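Local coordinates for protein putative Type I topoisomerase (Deinococcus radiodurans, PDB 3M4A) that probably relaxes supercoiled DNA as a type IB topoisomerase, breaking one strand of the duplex without ATP and then rejoining it, at residues 40-45 / 54-59; 75-80 / 226-231. All coordinates share one frame; numbering follows the deposited sequence.

Contact 1 (40-45 / 54-59)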
ATOM      1  N   ALA A  40       7.938 -13.476  29.583  1.00 48.73           N
ATOM      2  CA  ALA A  40       9.275 -12.905  29.456  1.00 48.79           C
ATOM      3  C   ALA A  40       9.344 -11.927  28.285  1.00 48.85           C
ATOM      4  O   ALA A  40       9.912 -10.840  28.406  1.00 48.82           O
ATOM      5  CB  ALA A  40      10.308 -14.012  29.282  1.00 48.80           C
ATOM      6  N   ARG A  41       8.768 -12.327  27.152  1.00 48.80           N
ATOM      7  CA  ARG A  41       8.704 -11.476  25.960  1.00 48.86           C
ATOM      8  C   ARG A  41       7.893 -10.212  26.222  1.00 48.89           C
ATOM      9  O   ARG A  41       8.337  -9.103  25.923  1.00 49.02           O
ATOM     10  CB  ARG A  41       8.091 -12.244  24.784  1.00 48.77           C
ATOM     11  CG  ARG A  41       7.844 -11.384  23.553  1.00 48.68           C
ATOM     12  CD  ARG A  41       7.400 -12.206  22.356  1.00 48.64           C
ATOM     13  NE  ARG A  41       6.295 -13.125  22.645  1.00 48.31           N
ATOM     14  CZ  ARG A  41       5.029 -12.769  22.867  1.00 48.18           C
ATOM     15  NH1 ARG A  41       4.657 -11.490  22.866  1.00 47.94           N
ATOM     16  NH2 ARG A  41       4.118 -13.709  23.102  1.00 48.20           N
ATOM     17  N   ILE A  42       6.701 -10.401  26.779  1.00 48.93           N
ATOM     18  CA  ILE A  42       5.793  -9.297  27.092  1.00 49.01           C
ATOM     19  C   ILE A  42       6.468  -8.269  28.006  1.00 49.17           C
ATOM     20  O   ILE A  42       6.250  -7.064  27.859  1.00 49.11           O
ATOM     21  CB  ILE A  42       4.485  -9.812  27.750  1.00 48.93           C
ATOM     22  CG1 ILE A  42       3.721 -10.730  26.784  1.00 48.87           C
ATOM     23  CG2 ILE A  42       3.600  -8.646  28.173  1.00 48.87           C
ATOM     24  CD1 ILE A  42       2.479 -11.361  27.378  1.00 48.82           C
ATOM     25  N   ALA A  43       7.297  -8.752  28.931  1.00 49.30           N
ATOM     26  CA  ALA A  43       8.044  -7.879  29.843  1.00 49.37           C
ATOM     27  C   ALA A  43       9.091  -7.023  29.124  1.00 49.46           C
ATOM     28  O   ALA A  43       9.274  -5.855  29.471  1.00 49.65           O
ATOM     29  CB  ALA A  43       8.707  -8.702  30.948  1.00 49.44           C
ATOM     30  N   ARG A  44       9.773  -7.596  28.131  1.00 49.46           N
ATOM     31  CA  ARG A  44      10.798  -6.859  27.371  1.00 49.48           C
ATOM     32  C   ARG A  44      10.212  -5.768  26.470  1.00 49.28           C
ATOM     33  O   ARG A  44      10.926  -4.844  26.075  1.00 49.25           O
ATOM     34  CB  ARG A  44      11.646  -7.806  26.514  1.00 49.55           C
ATOM     35  CG  ARG A  44      12.566  -8.724  27.300  1.00 50.01           C
ATOM     36  CD  ARG A  44      13.663  -9.300  26.412  1.00 50.35           C
ATOM     37  NE  ARG A  44      13.940 -10.703  26.720  1.00 51.34           N
ATOM     38  CZ  ARG A  44      13.207 -11.738  26.300  1.00 51.60           C
ATOM     39  NH1 ARG A  44      12.129 -11.554  25.543  1.00 51.69           N
ATOM     40  NH2 ARG A  44      13.557 -12.973  26.643  1.00 51.85           N
ATOM     41  N   LEU A  45       8.930  -5.888  26.133  1.00 49.09           N
ATOM     42  CA  LEU A  45       8.228  -4.858  25.362  1.00 48.92           C
ATOM     43  C   LEU A  45       8.093  -3.556  26.155  1.00 48.79           C
ATOM     44  O   LEU A  45       8.075  -2.471  25.570  1.00 48.82           O
ATOM     45  CB  LEU A  45       6.839  -5.351  24.936  1.00 49.00           C
ATOM     46  CG  LEU A  45       6.805  -6.535  23.963  1.00 48.89           C
ATOM     47  CD1 LEU A  45       5.413  -7.144  23.902  1.00 48.89           C
ATOM     48  CD2 LEU A  45       7.274  -6.107  22.576  1.00 48.85           C
ATOM     49  N   VAL A  54      -5.062  -2.477  27.191  1.00 44.16           N
ATOM     50  CA  VAL A  54      -3.897  -2.963  26.464  1.00 43.90           C
ATOM     51  C   VAL A  54      -4.150  -4.381  25.944  1.00 43.61           C
ATOM     52  O   VAL A  54      -4.660  -5.235  26.670  1.00 43.18           O
ATOM     53  CB  VAL A  54      -2.629  -2.939  27.355  1.00 43.89           C
ATOM     54  CG1 VAL A  54      -1.449  -3.614  26.656  1.00 43.80           C
ATOM     55  CG2 VAL A  54      -2.272  -1.504  27.741  1.00 43.82           C
ATOM     56  N   TYR A  55      -3.813  -4.603  24.673  1.00 43.35           N
ATOM     57  CA  TYR A  55      -3.858  -5.928  24.047  1.00 43.19           C
ATOM     58  C   TYR A  55      -2.439  -6.327  23.651  1.00 42.97           C
ATOM     59  O   TYR A  55      -1.631  -5.483  23.258  1.00 42.75           O
ATOM     60  CB  TYR A  55      -4.749  -5.919  22.807  1.00 43.30           C
ATOM     61  CG  TYR A  55      -6.237  -5.881  23.088  1.00 43.50           C
ATOM     62  CD1 TYR A  55      -6.845  -4.727  23.580  1.00 43.39           C
ATOM     63  CD2 TYR A  55      -7.044  -6.991  22.836  1.00 43.51           C
ATOM     64  CE1 TYR A  55      -8.211  -4.683  23.826  1.00 43.20           C
ATOM     65  CE2 TYR A  55      -8.411  -6.958  23.079  1.00 43.38           C
ATOM     66  CZ  TYR A  55      -8.990  -5.801  23.576  1.00 43.54           C
ATOM     67  OH  TYR A  55     -10.346  -5.763  23.816  1.00 43.68           O
ATOM     68  N   VAL A  56      -2.146  -7.620  23.755  1.00 42.67           N
ATOM     69  CA  VAL A  56      -0.809  -8.134  23.486  1.00 42.50           C
ATOM     70  C   VAL A  56      -0.896  -9.362  22.579  1.00 42.25           C
ATOM     71  O   VAL A  56      -1.849 -10.142  22.664  1.00 42.03           O
ATOM     72  CB  VAL A  56      -0.081  -8.501  24.800  1.00 42.59           C
ATOM     73  CG1 VAL A  56       1.347  -8.944  24.522  1.00 42.64           C
ATOM     74  CG2 VAL A  56      -0.092  -7.316  25.760  1.00 42.56           C
ATOM     75  N   SER A  57       0.092  -9.509  21.698  1.00 42.05           N
ATOM     76  CA  SER A  57       0.164 -10.669  20.821  1.00 41.74           C
ATOM     77  C   SER A  57       0.461 -11.913  21.652  1.00 41.58           C
ATOM     78  O   SER A  57       1.405 -11.907  22.446  1.00 41.42           O
ATOM     79  CB  SER A  57       1.262 -10.490  19.771  1.00 41.84           C
ATOM     80  OG  SER A  57       1.483 -11.700  19.063  1.00 41.37           O
ATOM     81  N   PRO A  58      -0.327 -12.989  21.463  1.00 41.34           N
ATOM     82  CA  PRO A  58      -0.038 -14.260  22.128  1.00 41.12           C
ATOM     83  C   PRO A  58       1.022 -15.078  21.380  1.00 40.99           C
ATOM     84  O   PRO A  58       1.013 -16.307  21.445  1.00 41.14           O
ATOM     85  CB  PRO A  58      -1.397 -14.969  22.109  1.00 41.27           C
ATOM     86  CG  PRO A  58      -2.064 -14.461  20.876  1.00 41.34           C
ATOM     87  CD  PRO A  58      -1.539 -13.069  20.625  1.00 41.34           C
ATOM     88  N   ASP A  59       1.945 -14.392  20.710  1.00 40.63           N
ATOM     89  CA  ASP A  59       2.833 -15.013  19.737  1.00 40.18           C
ATOM     90  C   ASP A  59       4.077 -14.141  19.543  1.00 39.72           C
ATOM     91  O   ASP A  59       3.975 -12.911  19.479  1.00 39.80           O
ATOM     92  CB  ASP A  59       2.073 -15.173  18.419  1.00 40.49           C
ATOM     93  CG  ASP A  59       2.846 -15.946  17.377  1.00 40.95           C
ATOM     94  OD1 ASP A  59       3.789 -16.678  17.742  1.00 42.22           O
ATOM     95  OD2 ASP A  59       2.491 -15.824  16.185  1.00 41.71           O
TER
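R41, in the first turn of helix 41-45, reaches across to the backbone that leaves strand 54-56, and its guanidinium does most of the polar work here. The side chain leaves the helix with CG anti to the backbone N (chi1 173°), runs straight through chi2 and bends at chi3, which carries the flat head in beside residues 57-59. There both terminal nitrogens share one acceptor: NH1 and NH2 of R41 each lie 3.3 Å from S57 O. Both hydrogen bonds are weak, the N-H pointing well off the acceptor at about 142°, as expected when an oxygen is forked between two donors near the guanidinium plane. D59 O sits over one face of the same group, 3.6 Å from R41 CZ. That oxygen has its own donor in the turn, the hydroxyl of S57, with OG 2.8 Å from D59 O and in line with a lone pair; S57 OG is also hydrogen-bonded to N62. Q65 of strand 64-69 meets the site too, accepting a weak hydrogen bond from R41 NH1 and donating to D59 O. Replacing R41 by alanine is likely to strip S57 O of both helix-side donors and leave the space beside D59 O unfilled. I42 follows with an apolar touch, its CG1 resting 3.7 Å from V56 CG1 and its CD1 nearly as close. A turn further on, L45 approaches the same valine methyl more loosely, CD1 standing 4.5 Å from V56 CG1. The chemistry is thus modest: a guanidinium weakly bonded to one carbonyl, with no salt bridge to a carboxylate of either segment, and a small apolar patch on V56 join the short helix to the edge strand at the surface of the N-terminal domain.

Contact 2 (75-80 / 226-231)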
ATOM      1  N   LEU A  75      -4.473   5.789  20.172  1.00 34.19           N
ATOM      2  CA  LEU A  75      -3.847   4.458  20.135  1.00 33.73           C
ATOM      3  C   LEU A  75      -2.318   4.528  20.131  1.00 33.26           C
ATOM      4  O   LEU A  75      -1.719   5.346  19.429  1.00 33.02           O
ATOM      5  CB  LEU A  75      -4.330   3.649  18.920  1.00 33.80           C
ATOM      6  CG  LEU A  75      -5.697   2.966  19.051  1.00 33.80           C
ATOM      7  CD1 LEU A  75      -6.238   2.576  17.679  1.00 34.02           C
ATOM      8  CD2 LEU A  75      -5.613   1.751  19.963  1.00 33.09           C
ATOM      9  N   GLN A  76      -1.699   3.654  20.920  1.00 32.75           N
ATOM     10  CA  GLN A  76      -0.245   3.547  21.013  1.00 32.46           C
ATOM     11  C   GLN A  76       0.130   2.098  20.722  1.00 31.98           C
ATOM     12  O   GLN A  76      -0.629   1.187  21.050  1.00 31.65           O
ATOM     13  CB  GLN A  76       0.233   3.950  22.414  1.00 32.49           C
ATOM     14  CG  GLN A  76      -0.161   5.370  22.832  1.00 33.19           C
ATOM     15  CD  GLN A  76       0.473   6.452  21.967  1.00 34.40           C
ATOM     16  OE1 GLN A  76       1.544   6.262  21.384  1.00 35.87           O
ATOM     17  NE2 GLN A  76      -0.192   7.602  21.884  1.00 35.43           N
ATOM     18  N   TYR A  77       1.292   1.890  20.108  1.00 31.52           N
ATOM     19  CA  TYR A  77       1.683   0.554  19.649  1.00 31.34           C
ATOM     20  C   TYR A  77       3.120   0.194  20.010  1.00 30.98           C
ATOM     21  O   TYR A  77       3.991   1.063  20.096  1.00 30.71           O
ATOM     22  CB  TYR A  77       1.536   0.453  18.125  1.00 31.38           C
ATOM     23  CG  TYR A  77       0.187   0.888  17.604  1.00 31.20           C
ATOM     24  CD1 TYR A  77      -0.879  -0.001  17.558  1.00 30.98           C
ATOM     25  CD2 TYR A  77      -0.022   2.198  17.166  1.00 31.81           C
ATOM     26  CE1 TYR A  77      -2.129   0.396  17.084  1.00 31.36           C
ATOM     27  CE2 TYR A  77      -1.264   2.607  16.686  1.00 31.40           C
ATOM     28  CZ  TYR A  77      -2.313   1.700  16.649  1.00 31.63           C
ATOM     29  OH  TYR A  77      -3.546   2.099  16.181  1.00 31.38           O
ATOM     30  N   ARG A  78       3.358  -1.103  20.190  1.00 30.63           N
ATOM     31  CA  ARG A  78       4.714  -1.648  20.250  1.00 30.58           C
ATOM     32  C   ARG A  78       4.869  -2.762  19.216  1.00 29.86           C
ATOM     33  O   ARG A  78       4.006  -3.622  19.080  1.00 29.34           O
ATOM     34  CB  ARG A  78       5.040  -2.157  21.660  1.00 31.23           C
ATOM     35  CG  ARG A  78       5.135  -1.055  22.720  1.00 32.13           C
ATOM     36  CD  ARG A  78       6.235  -0.046  22.383  1.00 34.26           C
ATOM     37  NE  ARG A  78       6.483   0.922  23.452  1.00 34.38           N
ATOM     38  CZ  ARG A  78       5.719   1.981  23.727  1.00 36.11           C
ATOM     39  NH1 ARG A  78       4.615   2.242  23.028  1.00 36.98           N
ATOM     40  NH2 ARG A  78       6.061   2.791  24.721  1.00 37.02           N
ATOM     41  N   TYR A  79       5.987  -2.737  18.502  1.00 29.48           N
ATOM     42  CA  TYR A  79       6.174  -3.575  17.324  1.00 29.52           C
ATOM     43  C   TYR A  79       7.274  -4.621  17.501  1.00 29.59           C
ATOM     44  O   TYR A  79       8.112  -4.523  18.395  1.00 29.26           O
ATOM     45  CB  TYR A  79       6.538  -2.692  16.135  1.00 28.81           C
ATOM     46  CG  TYR A  79       5.497  -1.657  15.764  1.00 28.34           C
ATOM     47  CD1 TYR A  79       4.180  -2.024  15.498  1.00 27.66           C
ATOM     48  CD2 TYR A  79       5.844  -0.316  15.630  1.00 28.26           C
ATOM     49  CE1 TYR A  79       3.229  -1.077  15.134  1.00 27.84           C
ATOM     50  CE2 TYR A  79       4.905   0.638  15.267  1.00 28.22           C
ATOM     51  CZ  TYR A  79       3.600   0.250  15.019  1.00 28.13           C
ATOM     52  OH  TYR A  79       2.675   1.205  14.658  1.00 28.49           O
ATOM     53  N   HIS A  80       7.258  -5.617  16.623  1.00 29.67           N
ATOM     54  CA  HIS A  80       8.335  -6.594  16.527  1.00 29.86           C
ATOM     55  C   HIS A  80       9.551  -5.880  15.932  1.00 30.16           C
ATOM     56  O   HIS A  80       9.412  -5.176  14.930  1.00 30.24           O
ATOM     57  CB  HIS A  80       7.894  -7.742  15.620  1.00 29.71           C
ATOM     58  CG  HIS A  80       8.786  -8.942  15.670  1.00 29.55           C
ATOM     59  ND1 HIS A  80      10.109  -8.907  15.289  1.00 28.45           N
ATOM     60  CD2 HIS A  80       8.533 -10.220  16.034  1.00 29.33           C
ATOM     61  CE1 HIS A  80      10.637 -10.110  15.428  1.00 29.65           C
ATOM     62  NE2 HIS A  80       9.700 -10.926  15.876  1.00 29.50           N
ATOM     63  N   LEU A 226      -2.443   5.574   8.469  1.00  9.69           N
ATOM     64  CA  LEU A 226      -1.676   4.403   8.027  1.00 10.63           C
ATOM     65  C   LEU A 226      -1.047   3.657   9.211  1.00 11.00           C
ATOM     66  O   LEU A 226      -1.099   2.433   9.276  1.00 10.28           O
ATOM     67  CB  LEU A 226      -0.597   4.789   7.014  1.00 10.16           C
ATOM     68  CG  LEU A 226      -1.089   5.297   5.657  1.00 10.72           C
ATOM     69  CD1 LEU A 226       0.063   5.703   4.760  1.00 11.07           C
ATOM     70  CD2 LEU A 226      -1.962   4.227   4.992  1.00 10.61           C
ATOM     71  N   ARG A 227      -0.490   4.385  10.178  1.00 12.12           N
ATOM     72  CA  ARG A 227       0.022   3.719  11.376  1.00 13.19           C
ATOM     73  C   ARG A 227      -1.048   2.845  12.026  1.00 12.71           C
ATOM     74  O   ARG A 227      -0.773   1.707  12.405  1.00 12.23           O
ATOM     75  CB  ARG A 227       0.574   4.729  12.387  1.00 13.43           C
ATOM     76  CG  ARG A 227       1.915   5.315  11.987  1.00 16.41           C
ATOM     77  CD  ARG A 227       2.682   5.896  13.181  1.00 17.84           C
ATOM     78  NE  ARG A 227       1.921   6.914  13.902  1.00 20.96           N
ATOM     79  CZ  ARG A 227       1.723   8.169  13.486  1.00 22.41           C
ATOM     80  NH1 ARG A 227       2.221   8.594  12.333  1.00 22.90           N
ATOM     81  NH2 ARG A 227       1.015   9.009  14.235  1.00 23.33           N
ATOM     82  N   GLU A 228      -2.271   3.364  12.117  1.00 12.51           N
ATOM     83  CA  GLU A 228      -3.386   2.599  12.653  1.00 12.86           C
ATOM     84  C   GLU A 228      -3.697   1.357  11.829  1.00 12.64           C
ATOM     85  O   GLU A 228      -3.827   0.275  12.396  1.00 13.63           O
ATOM     86  CB  GLU A 228      -4.659   3.440  12.767  1.00 12.59           C
ATOM     87  CG  GLU A 228      -5.843   2.617  13.273  1.00 13.17           C
ATOM     88  CD  GLU A 228      -7.164   3.342  13.226  1.00 13.83           C
ATOM     89  OE1 GLU A 228      -7.153   4.581  13.186  1.00 16.26           O
ATOM     90  OE2 GLU A 228      -8.220   2.665  13.218  1.00 16.80           O
ATOM     91  N   VAL A 229      -3.815   1.508  10.508  1.00 12.50           N
ATOM     92  CA  VAL A 229      -4.363   0.425   9.683  1.00 12.35           C
ATOM     93  C   VAL A 229      -3.324  -0.558   9.147  1.00 12.47           C
ATOM     94  O   VAL A 229      -3.690  -1.677   8.802  1.00 12.55           O
ATOM     95  CB  VAL A 229      -5.256   0.941   8.524  1.00 12.66           C
ATOM     96  CG1 VAL A 229      -6.457   1.731   9.086  1.00 12.54           C
ATOM     97  CG2 VAL A 229      -4.460   1.786   7.542  1.00 11.75           C
ATOM     98  N   ILE A 230      -2.054  -0.153   9.068  1.00 12.14           N
ATOM     99  CA  ILE A 230      -0.983  -1.061   8.627  1.00 12.35           C
ATOM    100  C   ILE A 230       0.320  -1.076   9.451  1.00 11.92           C
ATOM    101  O   ILE A 230       1.191  -1.900   9.186  1.00 11.67           O
ATOM    102  CB  ILE A 230      -0.590  -0.837   7.127  1.00 12.29           C
ATOM    103  CG1 ILE A 230      -0.114   0.597   6.872  1.00 12.72           C
ATOM    104  CG2 ILE A 230      -1.745  -1.211   6.233  1.00 12.99           C
ATOM    105  CD1 ILE A 230       0.678   0.789   5.575  1.00 13.58           C
ATOM    106  N   GLY A 231       0.476  -0.181  10.424  1.00 11.62           N
ATOM    107  CA  GLY A 231       1.722  -0.157  11.221  1.00 11.77           C
ATOM    108  C   GLY A 231       2.053  -1.535  11.779  1.00 11.52           C
ATOM    109  O   GLY A 231       1.159  -2.245  12.200  1.00 12.01           O
TER
HETATM  110  O   HOH W   1      -4.614  -0.091  14.951  1.00 28.16           O
HETATM  111  O   HOH W   2       0.175   0.384  14.431  1.00 27.31           O
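Y77 brings its hydroxyl against the backbone and stem of E228, with OH 3.6 Å from E228 CA and 3.7 Å from E228 CG. The glutamate stem passes the tyrosine at a slant. With chi1 at 177° and the rest of the chain extended, E228 carries its carboxylate past the hydroxyl to R121, with which it forms a salt bridge. L75 adds a looser apolar touch to the same stem. Two residues along the strand from Y77, Y79 lies by G231, its CE1 3.6 Å from G231 C. The absence of a side chain matters at G231: a beta carbon there would point at the strand and run into the Y79 hydroxyl.

No direct hydrogen bond joins the two segments; water does it instead. One molecule sits 2.7 Å from Y77 OH and donates to E228 O, while a second lies 2.6 Å from Y79 OH and donates to R227 O. This second water also stands 3.1 Å above the plane of the Y77 ring, over its centre, and in the plane of the Y79 ring at its edge, so both tyrosines help to confine it. R4, from near the N terminus, hydrogen-bonds to E228 O and G231 O.

The contact thus joins the N-terminal sheet to a helix of the catalytic core, largely through tyrosines and waters, its nearest atom about 9 Å from the bound DNA. Strand 75-79 is an outermost strand of that three-stranded antiparallel sheet, and Y77 and Y79 also rest on L64 of the adjoining strand 64-69. Residues 226-230 run at 56° to strand 75-79. I230 points away from the strand and packs on F238 of helix 235-254, where L226 also rests; L226 touches helix 120-134 as well.

Going from the N terminus, contact 1 comes first and closes a short loop: only eight residues separate 40-45 from 54-59, so helix 41-45 is folded back on the strand that follows. The chain then runs through strand 64-69 into strand 75-79, where contact 2 opens, and 145 residues pass before 226-231 completes it. The two loops are in series, neither nesting nor crossing. They meet opposite outer strands of one antiparallel sheet, with strand 64-69 between them. Contact 1 stays within the N-terminal domain, whereas contact 2 fastens that sheet to helix 219-230 of the catalytic core. Their centres lie about 15 Å apart.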